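Long-range contacts in sulfoquinovosidase (Escherichia coli, PDB 5AEG), which hydrolyses sulfoquinovosyl diacylglycerides, and simpler sulfoquinovosides such as sulfoquinovosyl glycerol, to release the sulfosugar sulfoquinovose: residues Ser503-Tyr508 with Pro532-His537; Trp402-Gly407 with Phe452-Gly457; Tyr508-Glu513 with Glu538-Gly543; Ala278-Asn283 with His557-Thr562. All coordinates share one frame; numbering follows the deposited sequence.

Contact 1 of 4, residues Ser503-Tyr508 with Pro532-His537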
loop_
_atom_site.group_PDB
_atom_site.type_symbol
_atom_site.label_atom_id
_atom_site.label_comp_id
_atom_site.label_asym_id
_atom_site.label_seq_id
_atom_site.Cartn_x
_atom_site.Cartn_y
_atom_site.Cartn_z
ATOM N N SER A 503 -9.566 -0.609 4.128
ATOM C CA SER A 503 -9.642 -2.013 3.790
ATOM C C SER A 503 -11.105 -2.382 3.425
ATOM O O SER A 503 -12.081 -1.662 3.761
ATOM C CB SER A 503 -9.079 -2.904 4.891
ATOM O OG SER A 503 -9.850 -2.749 6.146
ATOM N N ASP A 504 -11.218 -3.505 2.704
ATOM C CA ASP A 504 -12.550 -4.117 2.450
ATOM C C ASP A 504 -13.241 -4.506 3.807
ATOM O O ASP A 504 -12.680 -5.295 4.585
ATOM C CB ASP A 504 -12.409 -5.397 1.610
ATOM C CG ASP A 504 -11.821 -5.154 0.217
ATOM O OD1 ASP A 504 -12.247 -4.249 -0.543
ATOM O OD2 ASP A 504 -10.831 -5.861 -0.072
ATOM N N ILE A 505 -14.376 -3.921 4.107
ATOM C CA ILE A 505 -15.105 -4.279 5.290
ATOM C C ILE A 505 -15.599 -5.736 5.129
ATOM O O ILE A 505 -16.403 -6.025 4.255
ATOM C CB ILE A 505 -16.296 -3.360 5.588
ATOM C CG1 ILE A 505 -15.803 -1.977 5.944
ATOM C CG2 ILE A 505 -17.058 -3.966 6.747
ATOM C CD1 ILE A 505 -16.810 -0.841 5.998
ATOM N N GLY A 506 -14.985 -6.599 5.908
ATOM C CA GLY A 506 -15.215 -8.060 5.974
ATOM C C GLY A 506 -14.175 -8.886 5.241
ATOM O O GLY A 506 -14.296 -10.123 5.176
ATOM N N GLY A 507 -13.186 -8.207 4.618
ATOM C CA GLY A 507 -12.103 -8.929 3.841
ATOM C C GLY A 507 -12.658 -9.403 2.506
ATOM O O GLY A 507 -13.798 -9.045 2.112
ATOM N N TYR A 508 -11.854 -10.181 1.797
ATOM C CA TYR A 508 -12.113 -10.470 0.396
ATOM C C TYR A 508 -12.034 -11.997 0.043
ATOM O O TYR A 508 -12.973 -12.597 -0.538
ATOM C CB TYR A 508 -11.166 -9.692 -0.468
ATOM C CG TYR A 508 -11.248 -10.082 -1.941
ATOM C CD1 TYR A 508 -12.282 -9.596 -2.749
ATOM C CD2 TYR A 508 -10.304 -10.929 -2.506
ATOM C CE1 TYR A 508 -12.371 -9.936 -4.102
ATOM C CE2 TYR A 508 -10.387 -11.271 -3.848
ATOM C CZ TYR A 508 -11.423 -10.772 -4.620
ATOM O OH TYR A 508 -11.536 -11.099 -5.944
ATOM N N PRO A 532 -10.156 6.458 7.518
ATOM C CA PRO A 532 -10.760 7.507 6.755
ATOM C C PRO A 532 -11.795 7.140 5.655
ATOM O O PRO A 532 -12.326 8.055 4.951
ATOM C CB PRO A 532 -9.564 8.253 6.116
ATOM C CG PRO A 532 -8.486 7.296 6.093
ATOM C CD PRO A 532 -8.689 6.394 7.335
ATOM N N MET A 533 -12.106 5.864 5.474
ATOM C CA MET A 533 -13.067 5.503 4.413
ATOM C C MET A 533 -13.708 4.177 4.789
ATOM O O MET A 533 -12.998 3.266 5.180
ATOM C CB MET A 533 -12.353 5.440 3.050
ATOM C CG MET A 533 -13.270 5.055 1.907
ATOM S SD MET A 533 -12.418 5.291 0.368
ATOM C CE MET A 533 -13.571 4.445 -0.729
ATOM N N MET A 534 -15.009 4.103 4.640
ATOM C CA MET A 534 -15.796 2.922 4.862
ATOM C C MET A 534 -16.344 2.393 3.523
ATOM O O MET A 534 -17.084 3.116 2.835
ATOM C CB MET A 534 -16.996 3.206 5.758
ATOM C CG MET A 534 -16.590 3.585 7.189
ATOM S SD MET A 534 -17.968 3.590 8.323
ATOM C CE MET A 534 -18.399 1.841 8.617
ATOM N N ARG A 535 -15.977 1.154 3.165
ATOM C CA ARG A 535 -16.385 0.574 1.861
ATOM C C ARG A 535 -16.406 -0.923 2.022
ATOM O O ARG A 535 -15.439 -1.486 2.570
ATOM C CB ARG A 535 -15.420 0.981 0.731
ATOM C CG ARG A 535 -15.825 0.319 -0.609
ATOM C CD ARG A 535 -14.823 0.518 -1.696
ATOM N NE ARG A 535 -13.450 0.065 -1.294
ATOM C CZ ARG A 535 -13.082 -1.206 -1.233
ATOM N NH1 ARG A 535 -13.936 -2.227 -1.496
ATOM N NH2 ARG A 535 -11.845 -1.545 -0.846
ATOM N N THR A 536 -17.532 -1.553 1.635
ATOM C CA THR A 536 -17.669 -2.971 1.693
ATOM C C THR A 536 -17.284 -3.684 0.389
ATOM O O THR A 536 -16.991 -3.036 -0.659
ATOM C CB THR A 536 -19.105 -3.351 2.101
ATOM O OG1 THR A 536 -19.979 -3.241 1.006
ATOM C CG2 THR A 536 -19.635 -2.503 3.259
ATOM N N HIS A 537 -17.161 -4.982 0.502
ATOM C CA HIS A 537 -16.852 -5.846 -0.649
ATOM C C HIS A 537 -17.648 -7.123 -0.504
ATOM O O HIS A 537 -17.709 -7.701 0.581
ATOM C CB HIS A 537 -15.352 -6.231 -0.685
ATOM C CG HIS A 537 -14.836 -6.562 -2.067
ATOM N ND1 HIS A 537 -15.444 -7.464 -2.918
ATOM C CD2 HIS A 537 -13.740 -6.105 -2.755
ATOM C CE1 HIS A 537 -14.777 -7.568 -4.044
ATOM N NE2 HIS A 537 -13.749 -6.732 -3.987
HETATM O O HOH W 1 -11.150 0.756 6.490
HETATM O O HOH W 2 -13.585 0.504 4.599
HETATM O O HOH W 3 -18.558 -6.628 2.961
#
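Asp-504 receives Arg-535 end-on, both terminal nitrogens converging on a single carboxylate oxygen: NH1 and NH2 each lie 2.8 Å from OD1. The oxygen sits in the guanidinium plane, whereas the carboxylate is turned 79° from it; NH1 comes nearly along the C-O axis and NH2 from above the carboxylate plane. The other oxygen, OD2, is taken by Trp-469 NE1, and Arg-535 NE is spent on His-502, which leaves the buried ion pair held from several directions. These residues belong to neighbouring parallel strands of the GH31 TIM barrel, joined through helix 518-528 as a beta-alpha-beta unit. Backbone pairing is sparse: Ile-505 N donates to Arg-535 O at 3.1 Å, and waters fill in elsewhere. One water accepts from Arg-535 N and lies 2.8 Å from Ser-503 O; another donates to both Ile-505 O and His-537 O. A type II turn from Asp-504 to Gly-507 closes the first strand and leads to Tyr-508, whose ring edge meets the face of His-537 in a T-shaped pair with centroids 4.8 Å apart. His-537, a residue of the sulfolipid-binding site, has Asp-504 OD1 at its ring edge, 3.3 Å from CD2, while its ND1 is engaged by Gly-539 N.

Contact 2 of 4, residues Trp402-Gly407 with Phe452-Gly457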
loop_
_atom_site.group_PDB
_atom_site.type_symbol
_atom_site.label_atom_id
_atom_site.label_comp_id
_atom_site.label_asym_id
_atom_site.label_seq_id
_atom_site.Cartn_x
_atom_site.Cartn_y
_atom_site.Cartn_z
ATOM N N TRP A 402 -13.485 5.049 -8.383
ATOM C CA TRP A 402 -13.394 3.663 -8.845
ATOM C C TRP A 402 -12.271 2.978 -8.138
ATOM O O TRP A 402 -11.366 3.644 -7.651
ATOM C CB TRP A 402 -13.134 3.560 -10.377
ATOM C CG TRP A 402 -12.033 4.493 -10.905
ATOM C CD1 TRP A 402 -10.648 4.215 -11.007
ATOM C CD2 TRP A 402 -12.198 5.799 -11.403
ATOM N NE1 TRP A 402 -9.987 5.287 -11.491
ATOM C CE2 TRP A 402 -10.896 6.266 -11.798
ATOM C CE3 TRP A 402 -13.323 6.609 -11.649
ATOM C CZ2 TRP A 402 -10.678 7.537 -12.337
ATOM C CZ3 TRP A 402 -13.107 7.921 -12.220
ATOM C CH2 TRP A 402 -11.789 8.347 -12.564
ATOM N N MET A 403 -12.312 1.643 -8.151
ATOM C CA MET A 403 -11.187 0.855 -7.813
ATOM C C MET A 403 -10.290 0.875 -9.033
ATOM O O MET A 403 -10.772 0.546 -10.113
ATOM C CB MET A 403 -11.594 -0.581 -7.456
ATOM C CG MET A 403 -10.474 -1.557 -7.201
ATOM S SD MET A 403 -10.950 -3.232 -6.776
ATOM C CE MET A 403 -11.391 -3.052 -5.050
ATOM N N ALA A 404 -9.015 1.277 -8.845
ATOM C CA ALA A 404 -8.018 1.173 -9.921
ATOM C C ALA A 404 -7.125 0.043 -9.512
ATOM O O ALA A 404 -6.148 0.208 -8.728
ATOM C CB ALA A 404 -7.228 2.471 -10.109
ATOM N N ASP A 405 -7.474 -1.146 -10.003
ATOM C CA ASP A 405 -6.907 -2.377 -9.500
ATOM C C ASP A 405 -5.623 -2.767 -10.262
ATOM O O ASP A 405 -5.337 -2.213 -11.303
ATOM C CB ASP A 405 -7.958 -3.465 -9.672
ATOM C CG ASP A 405 -7.734 -4.701 -8.834
ATOM O OD1 ASP A 405 -6.867 -4.776 -7.902
ATOM O OD2 ASP A 405 -8.487 -5.667 -9.087
ATOM N N PHE A 406 -4.923 -3.753 -9.718
ATOM C CA PHE A 406 -3.708 -4.329 -10.274
ATOM C C PHE A 406 -2.551 -3.321 -10.440
ATOM O O PHE A 406 -2.528 -2.319 -9.723
ATOM C CB PHE A 406 -4.027 -5.068 -11.608
ATOM C CG PHE A 406 -4.648 -6.366 -11.418
ATOM C CD1 PHE A 406 -3.851 -7.506 -11.318
ATOM C CD2 PHE A 406 -6.023 -6.498 -11.477
ATOM C CE1 PHE A 406 -4.433 -8.773 -11.131
ATOM C CE2 PHE A 406 -6.601 -7.738 -11.259
ATOM C CZ PHE A 406 -5.806 -8.882 -11.118
ATOM N N GLY A 407 -1.523 -3.690 -11.226
ATOM C CA GLY A 407 -0.265 -2.956 -11.241
ATOM C C GLY A 407 0.923 -3.773 -10.848
ATOM O O GLY A 407 2.057 -3.412 -11.212
ATOM N N PHE A 452 -10.274 7.740 -6.483
ATOM C CA PHE A 452 -9.889 6.376 -6.872
ATOM C C PHE A 452 -9.026 5.736 -5.793
ATOM O O PHE A 452 -8.326 6.419 -5.004
ATOM C CB PHE A 452 -9.238 6.290 -8.265
ATOM C CG PHE A 452 -7.975 6.976 -8.399
ATOM C CD1 PHE A 452 -6.764 6.312 -8.145
ATOM C CD2 PHE A 452 -7.950 8.266 -8.861
ATOM C CE1 PHE A 452 -5.550 6.993 -8.321
ATOM C CE2 PHE A 452 -6.775 8.948 -8.984
ATOM C CZ PHE A 452 -5.578 8.326 -8.751
ATOM N N PHE A 453 -9.056 4.433 -5.752
ATOM C CA PHE A 453 -8.311 3.726 -4.745
ATOM C C PHE A 453 -7.565 2.577 -5.389
ATOM O O PHE A 453 -8.125 1.923 -6.291
ATOM C CB PHE A 453 -9.190 3.322 -3.542
ATOM C CG PHE A 453 -10.468 2.608 -3.898
ATOM C CD1 PHE A 453 -11.600 3.315 -4.213
ATOM C CD2 PHE A 453 -10.542 1.221 -3.794
ATOM C CE1 PHE A 453 -12.772 2.658 -4.573
ATOM C CE2 PHE A 453 -11.723 0.547 -4.099
ATOM C CZ PHE A 453 -12.833 1.282 -4.473
ATOM N N MET A 454 -6.353 2.309 -4.885
ATOM C CA MET A 454 -5.470 1.311 -5.458
ATOM C C MET A 454 -4.970 0.369 -4.433
ATOM O O MET A 454 -4.868 0.728 -3.225
ATOM C CB MET A 454 -4.204 2.058 -6.072
ATOM C CG MET A 454 -4.639 3.067 -7.101
ATOM S SD MET A 454 -3.260 3.708 -8.069
ATOM C CE MET A 454 -2.810 2.318 -9.106
ATOM N N ARG A 455 -4.577 -0.839 -4.856
ATOM C CA ARG A 455 -3.815 -1.676 -3.966
ATOM C C ARG A 455 -2.314 -1.674 -4.233
ATOM O O ARG A 455 -1.546 -1.597 -3.327
ATOM C CB ARG A 455 -4.324 -3.113 -3.871
ATOM C CG ARG A 455 -4.295 -3.998 -5.105
ATOM C CD ARG A 455 -4.902 -5.397 -4.775
ATOM N NE ARG A 455 -5.184 -6.007 -6.094
ATOM C CZ ARG A 455 -4.477 -6.913 -6.774
ATOM N NH1 ARG A 455 -3.443 -7.529 -6.306
ATOM N NH2 ARG A 455 -4.828 -7.220 -7.999
ATOM N N ALA A 456 -1.912 -1.861 -5.487
ATOM C CA ALA A 456 -0.510 -1.755 -5.847
ATOM C C ALA A 456 0.047 -0.371 -5.750
ATOM O O ALA A 456 -0.674 0.609 -5.964
ATOM C CB ALA A 456 -0.297 -2.323 -7.252
ATOM N N GLY A 457 1.352 -0.316 -5.422
ATOM C CA GLY A 457 2.070 0.881 -5.401
ATOM C C GLY A 457 3.526 0.793 -5.602
ATOM O O GLY A 457 4.097 -0.277 -5.550
HETATM O O HOH W 4 -4.038 -1.340 -7.674
#
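Two adjacent parallel strands of the TIM barrel pair here, and just beyond their C-terminal ends they bring together active-site side chains, among them the nucleophile Asp-405. Phe-453 bonds the residues flanking Met-403: its N donates to Trp-402 O (3.1 Å) and its O accepts from Ala-404 N (2.8 Å). The two short strand segments are twisted 33° against each other, and further on a water takes over, donating to Ala-404 O and Phe-406 O and accepting from Ala-456 N.

On one face of the sheet the Phe-453 ring, swung between its own N and carbonyl carbon (chi1 51°), lies over Met-403, whose CA stands 3.8 Å from the ring centroid in a CH-pi contact. On the other face Phe-452 CB rests on the five-membered ring of Trp-402, and Ala-404 CB meets Met-454 CG.

Arg-455 reaches across with an extended chain. Its NE bonds Asp-405 OD1 at 2.8 Å, with the oxygen close to the guanidinium plane, while NH2 adds a weak second bond and sits over the centre of the Phe-406 ring, 3.5 Å from CD1, making a cation-pi contact. NH1 is paired with Glu-408 and Glu-152, and Asp-405 OD2 with Tyr-333, so neighbouring groups fix both carboxylate oxygens.

Strand 329-334 flanks Met-403, Trp-469 of strand 468-469 borders Asp-405 and Arg-455, and helix 422-444 covers the Trp-402, Phe-452 and Met-454 side.

Contact 3 of 4, residues Tyr508-Glu513 with Glu538-Gly543; sequences YTTLFE and EGNRPG
Asn-540 and Thr-510 join two loops that follow successive barrel strands, through a pair of hydrogen bonds between the asparagine amide and the threonine backbone. Thr-510 N donates to Asn-540 OD1 at 2.7 Å, in the carbonyl plane and on a lone pair. In return Asn-540 ND2 reaches Thr-510 O at 3.1 Å, rising 42° out of that carbonyl's plane. The amide is brought there by a CG placed between the backbone N and the carbonyl carbon (chi1 58°). Tyr-508 O accepts a short bond from Thr-510 OG1 and a weak one from Asn-540 N.

Van der Waals contacts surround these bonds. The Tyr-508 ring presents a face to Asn-540 N, its OH standing 3.6 Å from Asn-540 CB. The extended Arg-541 chain runs past Thr-510, with CD 3.4 Å from Thr-510 O and CB against CG2. Leu-511 CD2 lies over one face of the guanidinium, 3.6 Å from NH2. Gly-539 CA lies 3.4 Å from Tyr-508 O.

A water accepts from both Phe-512 N and Arg-541 NH2, bridging the loops at their outer end. Asn-540 O also accepts from Arg-301, a sulfolipid-binding residue. With its amide answering backbone groups in both directions, the join is made chiefly by directional hydrogen bonds from a neutral side chain, consistent with loops held in defined positions beside the substrate site.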
loop_
_atom_site.group_PDB
_atom_site.type_symbol
_atom_site.label_atom_id
_atom_site.label_comp_id
_atom_site.label_asym_id
_atom_site.label_seq_id
_atom_site.Cartn_x
_atom_site.Cartn_y
_atom_site.Cartn_z
ATOM N N TYR A 508 -11.854 -10.181 1.797
ATOM C CA TYR A 508 -12.113 -10.470 0.396
ATOM C C TYR A 508 -12.034 -11.997 0.043
ATOM O O TYR A 508 -12.973 -12.597 -0.538
ATOM C CB TYR A 508 -11.166 -9.692 -0.468
ATOM C CG TYR A 508 -11.248 -10.082 -1.941
ATOM C CD1 TYR A 508 -12.282 -9.596 -2.749
ATOM C CD2 TYR A 508 -10.304 -10.929 -2.506
ATOM C CE1 TYR A 508 -12.371 -9.936 -4.102
ATOM C CE2 TYR A 508 -10.387 -11.271 -3.848
ATOM C CZ TYR A 508 -11.423 -10.772 -4.620
ATOM O OH TYR A 508 -11.536 -11.099 -5.944
ATOM N N THR A 509 -10.890 -12.592 0.307
ATOM C CA THR A 509 -10.495 -13.880 -0.277
ATOM C C THR A 509 -11.275 -15.017 0.367
ATOM O O THR A 509 -11.194 -15.290 1.570
ATOM C CB THR A 509 -8.996 -14.168 -0.139
ATOM O OG1 THR A 509 -8.206 -13.118 -0.723
ATOM C CG2 THR A 509 -8.663 -15.501 -0.797
ATOM N N THR A 510 -12.076 -15.664 -0.477
ATOM C CA THR A 510 -13.055 -16.610 -0.065
ATOM C C THR A 510 -12.724 -17.930 -0.855
ATOM O O THR A 510 -13.223 -18.150 -1.938
ATOM C CB THR A 510 -14.433 -16.082 -0.440
ATOM O OG1 THR A 510 -14.609 -14.719 -0.030
ATOM C CG2 THR A 510 -15.501 -16.927 0.160
ATOM N N LEU A 511 -11.872 -18.749 -0.314
ATOM C CA LEU A 511 -11.326 -19.931 -0.968
ATOM C C LEU A 511 -11.092 -20.958 0.087
ATOM O O LEU A 511 -11.077 -20.633 1.266
ATOM C CB LEU A 511 -9.967 -19.603 -1.569
ATOM C CG LEU A 511 -9.941 -18.634 -2.719
ATOM C CD1 LEU A 511 -8.462 -18.359 -3.102
ATOM C CD2 LEU A 511 -10.759 -19.052 -3.947
ATOM N N PHE A 512 -10.972 -22.227 -0.332
ATOM C CA PHE A 512 -10.600 -23.315 0.581
ATOM C C PHE A 512 -11.523 -23.395 1.765
ATOM O O PHE A 512 -11.058 -23.548 2.904
ATOM C CB PHE A 512 -9.112 -23.177 1.040
ATOM C CG PHE A 512 -8.165 -22.998 -0.080
ATOM C CD1 PHE A 512 -8.071 -23.968 -1.082
ATOM C CD2 PHE A 512 -7.372 -21.872 -0.179
ATOM C CE1 PHE A 512 -7.217 -23.803 -2.169
ATOM C CE2 PHE A 512 -6.537 -21.698 -1.269
ATOM C CZ PHE A 512 -6.420 -22.665 -2.244
ATOM N N GLU A 513 -12.829 -23.274 1.554
ATOM C CA GLU A 513 -13.694 -23.304 2.728
ATOM C C GLU A 513 -13.568 -22.126 3.763
ATOM O O GLU A 513 -14.135 -22.206 4.857
ATOM C CB GLU A 513 -13.562 -24.655 3.489
ATOM C CG GLU A 513 -13.785 -25.907 2.600
ATOM C CD GLU A 513 -14.958 -25.786 1.604
ATOM O OE1 GLU A 513 -16.092 -25.395 1.988
ATOM O OE2 GLU A 513 -14.758 -26.097 0.403
ATOM N N GLU A 538 -18.267 -7.597 -1.594
ATOM C CA GLU A 538 -18.914 -8.913 -1.489
ATOM C C GLU A 538 -17.973 -10.098 -1.328
ATOM O O GLU A 538 -18.345 -11.139 -0.777
ATOM C CB GLU A 538 -19.836 -9.151 -2.674
ATOM C CG GLU A 538 -20.992 -8.144 -2.751
ATOM C CD GLU A 538 -21.970 -8.431 -3.927
ATOM O OE1 GLU A 538 -21.593 -9.182 -4.862
ATOM O OE2 GLU A 538 -23.113 -7.845 -3.921
ATOM N N GLY A 539 -16.704 -9.928 -1.688
ATOM C CA GLY A 539 -15.721 -11.042 -1.762
ATOM C C GLY A 539 -15.795 -11.775 -3.096
ATOM O O GLY A 539 -16.748 -11.601 -3.879
ATOM N N ASN A 540 -14.839 -12.640 -3.361
ATOM C CA ASN A 540 -14.812 -13.296 -4.689
ATOM C C ASN A 540 -15.932 -14.314 -4.900
ATOM O O ASN A 540 -16.242 -14.602 -6.066
ATOM C CB ASN A 540 -13.487 -13.954 -5.038
ATOM C CG ASN A 540 -13.061 -14.988 -4.045
ATOM O OD1 ASN A 540 -12.826 -14.660 -2.913
ATOM N ND2 ASN A 540 -13.061 -16.275 -4.425
ATOM N N ARG A 541 -16.472 -14.837 -3.820
ATOM C CA ARG A 541 -17.646 -15.842 -3.790
ATOM C C ARG A 541 -18.766 -15.296 -2.924
ATOM O O ARG A 541 -18.905 -15.660 -1.724
ATOM C CB ARG A 541 -17.213 -17.200 -3.302
ATOM C CG ARG A 541 -16.296 -17.986 -4.266
ATOM C CD ARG A 541 -15.915 -19.337 -3.612
ATOM N NE ARG A 541 -14.861 -20.008 -4.386
ATOM C CZ ARG A 541 -14.110 -21.036 -3.986
ATOM N NH1 ARG A 541 -14.196 -21.537 -2.760
ATOM N NH2 ARG A 541 -13.202 -21.533 -4.825
ATOM N N PRO A 542 -19.502 -14.337 -3.477
ATOM C CA PRO A 542 -20.441 -13.572 -2.656
ATOM C C PRO A 542 -21.456 -14.399 -1.882
ATOM O O PRO A 542 -21.787 -14.122 -0.688
ATOM C CB PRO A 542 -21.114 -12.681 -3.687
ATOM C CG PRO A 542 -20.077 -12.467 -4.745
ATOM C CD PRO A 542 -19.422 -13.816 -4.850
ATOM N N GLY A 543 -21.928 -15.475 -2.532
ATOM C CA GLY A 543 -22.888 -16.403 -1.859
ATOM C C GLY A 543 -22.376 -17.143 -0.692
ATOM O O GLY A 543 -23.170 -17.649 0.081
HETATM O O HOH W 5 -11.118 -23.113 -3.064
#

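Contact 4 of 4, residues Ala278-Asn283 with His557-Thr562; sequences AGVKVN and HFARMT
Val-280 packs against helix 552-567 with both methyl groups, at a point where the TIM barrel's outer layer comes round on itself: the helix following the last barrel strand meets the connection between helix 265-277 and strand 282-286. Gly-279 ends helix 265-277 with a Schellman motif, its positive phi turning the chain along the later helix.

The close side is the buried one. Val-280 CG2 rests on the helix backbone, 3.6 Å from Ala-559 N, and also touches Phe-558 CB. The other methyl, CG1, is directed to Thr-562 by a first torsion of -176° and stands 3.7 Å from OG1; the two side chains cross at about a right angle. Val-280 and Ala-559 approach to 3.9 Å between CA atoms. Behind them, Met-275 of helix 265-277 touches both Val-280 and Phe-558.

Toward solvent the contact thins. Ala-278 is exposed and offers Ala-559 CB little more than its carbonyl O, at 3.9 Å, while the same methyl lies 3.7 Å from Gly-279 O. The Lys-281 chain, bent at chi2 and chi4, lays CB and CG along Thr-562 before its amino group bonds Thr-563 OG1, one residue farther along the helix.

The polar join is Thr-562 OG1, which accepts from Lys-281 N at 3.1 Å and gives its own proton to Phe-558 O at 2.7 Å; that carbonyl also takes Thr-562 N, the two donors arriving from opposite faces of its plane.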
loop_
_atom_site.group_PDB
_atom_site.type_symbol
_atom_site.label_atom_id
_atom_site.label_comp_id
_atom_site.label_asym_id
_atom_site.label_seq_id
_atom_site.Cartn_x
_atom_site.Cartn_y
_atom_site.Cartn_z
ATOM N N ALA A 278 -33.303 1.861 6.815
ATOM C CA ALA A 278 -32.984 1.418 8.147
ATOM C C ALA A 278 -32.085 2.376 8.869
ATOM O O ALA A 278 -31.676 2.081 9.952
ATOM C CB ALA A 278 -32.321 0.049 8.108
ATOM N N GLY A 279 -31.755 3.525 8.340
ATOM C CA GLY A 279 -30.929 4.483 9.146
ATOM C C GLY A 279 -29.419 4.409 8.839
ATOM O O GLY A 279 -28.621 5.098 9.470
ATOM N N VAL A 280 -29.008 3.635 7.828
ATOM C CA VAL A 280 -27.558 3.573 7.467
ATOM C C VAL A 280 -27.184 4.827 6.688
ATOM O O VAL A 280 -27.866 5.217 5.780
ATOM C CB VAL A 280 -27.198 2.283 6.688
ATOM C CG1 VAL A 280 -25.683 2.207 6.424
ATOM C CG2 VAL A 280 -27.654 1.048 7.468
ATOM N N LYS A 281 -26.049 5.436 7.043
ATOM C CA LYS A 281 -25.504 6.536 6.285
ATOM C C LYS A 281 -24.722 5.935 5.119
ATOM O O LYS A 281 -23.661 5.285 5.364
ATOM C CB LYS A 281 -24.567 7.419 7.117
ATOM C CG LYS A 281 -25.115 7.913 8.458
ATOM C CD LYS A 281 -26.449 8.586 8.272
ATOM C CE LYS A 281 -26.815 9.402 9.520
ATOM N NZ LYS A 281 -27.356 8.466 10.530
ATOM N N VAL A 282 -25.202 6.207 3.921
ATOM C CA VAL A 282 -24.674 5.605 2.687
ATOM C C VAL A 282 -24.247 6.733 1.801
ATOM O O VAL A 282 -25.069 7.591 1.449
ATOM C CB VAL A 282 -25.708 4.740 1.950
ATOM C CG1 VAL A 282 -25.089 4.111 0.694
ATOM C CG2 VAL A 282 -26.203 3.607 2.791
ATOM N N ASN A 283 -22.978 6.764 1.427
ATOM C CA ASN A 283 -22.474 7.824 0.552
ATOM C C ASN A 283 -22.267 7.383 -0.890
ATOM O O ASN A 283 -21.840 8.186 -1.782
ATOM C CB ASN A 283 -21.193 8.414 1.107
ATOM C CG ASN A 283 -19.966 7.506 0.949
ATOM O OD1 ASN A 283 -20.075 6.308 0.704
ATOM N ND2 ASN A 283 -18.801 8.101 1.082
ATOM N N HIS A 557 -26.368 -2.663 12.855
ATOM C CA HIS A 557 -24.945 -2.500 13.175
ATOM C C HIS A 557 -24.257 -1.524 12.252
ATOM O O HIS A 557 -23.598 -0.574 12.736
ATOM C CB HIS A 557 -24.196 -3.846 13.247
ATOM C CG HIS A 557 -22.806 -3.699 13.729
ATOM N ND1 HIS A 557 -22.504 -3.509 15.059
ATOM C CD2 HIS A 557 -21.640 -3.537 13.050
ATOM C CE1 HIS A 557 -21.198 -3.342 15.178
ATOM N NE2 HIS A 557 -20.670 -3.333 13.986
ATOM N N PHE A 558 -24.415 -1.682 10.931
ATOM C CA PHE A 558 -23.987 -0.680 9.960
ATOM C C PHE A 558 -24.594 0.719 10.240
ATOM O O PHE A 558 -23.895 1.760 10.077
ATOM C CB PHE A 558 -24.269 -1.204 8.519
ATOM C CG PHE A 558 -23.182 -2.118 7.998
ATOM C CD1 PHE A 558 -23.103 -3.468 8.364
ATOM C CD2 PHE A 558 -22.151 -1.554 7.266
ATOM C CE1 PHE A 558 -22.062 -4.260 7.908
ATOM C CE2 PHE A 558 -21.127 -2.333 6.816
ATOM C CZ PHE A 558 -21.067 -3.666 7.160
ATOM N N ALA A 559 -25.893 0.766 10.598
ATOM C CA ALA A 559 -26.522 2.073 10.933
ATOM C C ALA A 559 -25.725 2.749 12.118
ATOM O O ALA A 559 -25.309 3.873 11.991
ATOM C CB ALA A 559 -28.025 1.944 11.247
ATOM N N ARG A 560 -25.441 2.001 13.160
ATOM C CA ARG A 560 -24.732 2.525 14.339
ATOM C C ARG A 560 -23.324 2.977 13.997
ATOM O O ARG A 560 -22.943 4.101 14.293
ATOM C CB ARG A 560 -24.705 1.481 15.447
ATOM C CG ARG A 560 -23.792 1.790 16.683
ATOM C CD ARG A 560 -23.520 0.556 17.570
ATOM N NE ARG A 560 -22.548 0.859 18.627
ATOM C CZ ARG A 560 -22.794 1.640 19.689
ATOM N NH1 ARG A 560 -23.995 2.134 19.908
ATOM N NH2 ARG A 560 -21.840 1.922 20.566
ATOM N N MET A 561 -22.568 2.136 13.274
ATOM C CA MET A 561 -21.153 2.479 13.042
ATOM C C MET A 561 -20.949 3.451 11.963
ATOM O O MET A 561 -19.972 4.239 12.036
ATOM C CB MET A 561 -20.273 1.194 12.854
ATOM C CG MET A 561 -20.423 0.162 13.972
ATOM S SD MET A 561 -20.339 0.810 15.661
ATOM C CE MET A 561 -18.616 1.282 15.732
ATOM N N THR A 562 -21.837 3.497 10.958
ATOM C CA THR A 562 -21.785 4.606 10.025
ATOM C C THR A 562 -22.173 5.935 10.671
ATOM O O THR A 562 -21.685 6.977 10.228
ATOM C CB THR A 562 -22.587 4.398 8.718
ATOM O OG1 THR A 562 -23.980 4.216 8.998
ATOM C CG2 THR A 562 -22.069 3.162 8.003
#

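How the contacts relate
All four contacts lie within the TIM-barrel domain. Contacts 1 and 2 join neighbouring strands of its parallel sheet; their centres are 14 Å apart, and they touch where Arg-535 NE meets Phe-453 CE2, 3.3 Å away. Contact 3 continues contact 1 into the loops, sharing Tyr-508, and their segments alternate along the chain. Contact 4 lies on the barrel's outer layer, 26 Å from contact 2 between centres; its Phe-558 and Thr-562 pack on the strands of contact 1. In sequence, contact 2 closes before contact 1 opens, and contact 4 spans the other three. Side-chain packing thus links contact 1 to the outer helix and to the nucleophile-bearing strands of contact 2, while contact 3's loops follow its strands toward the substrate site.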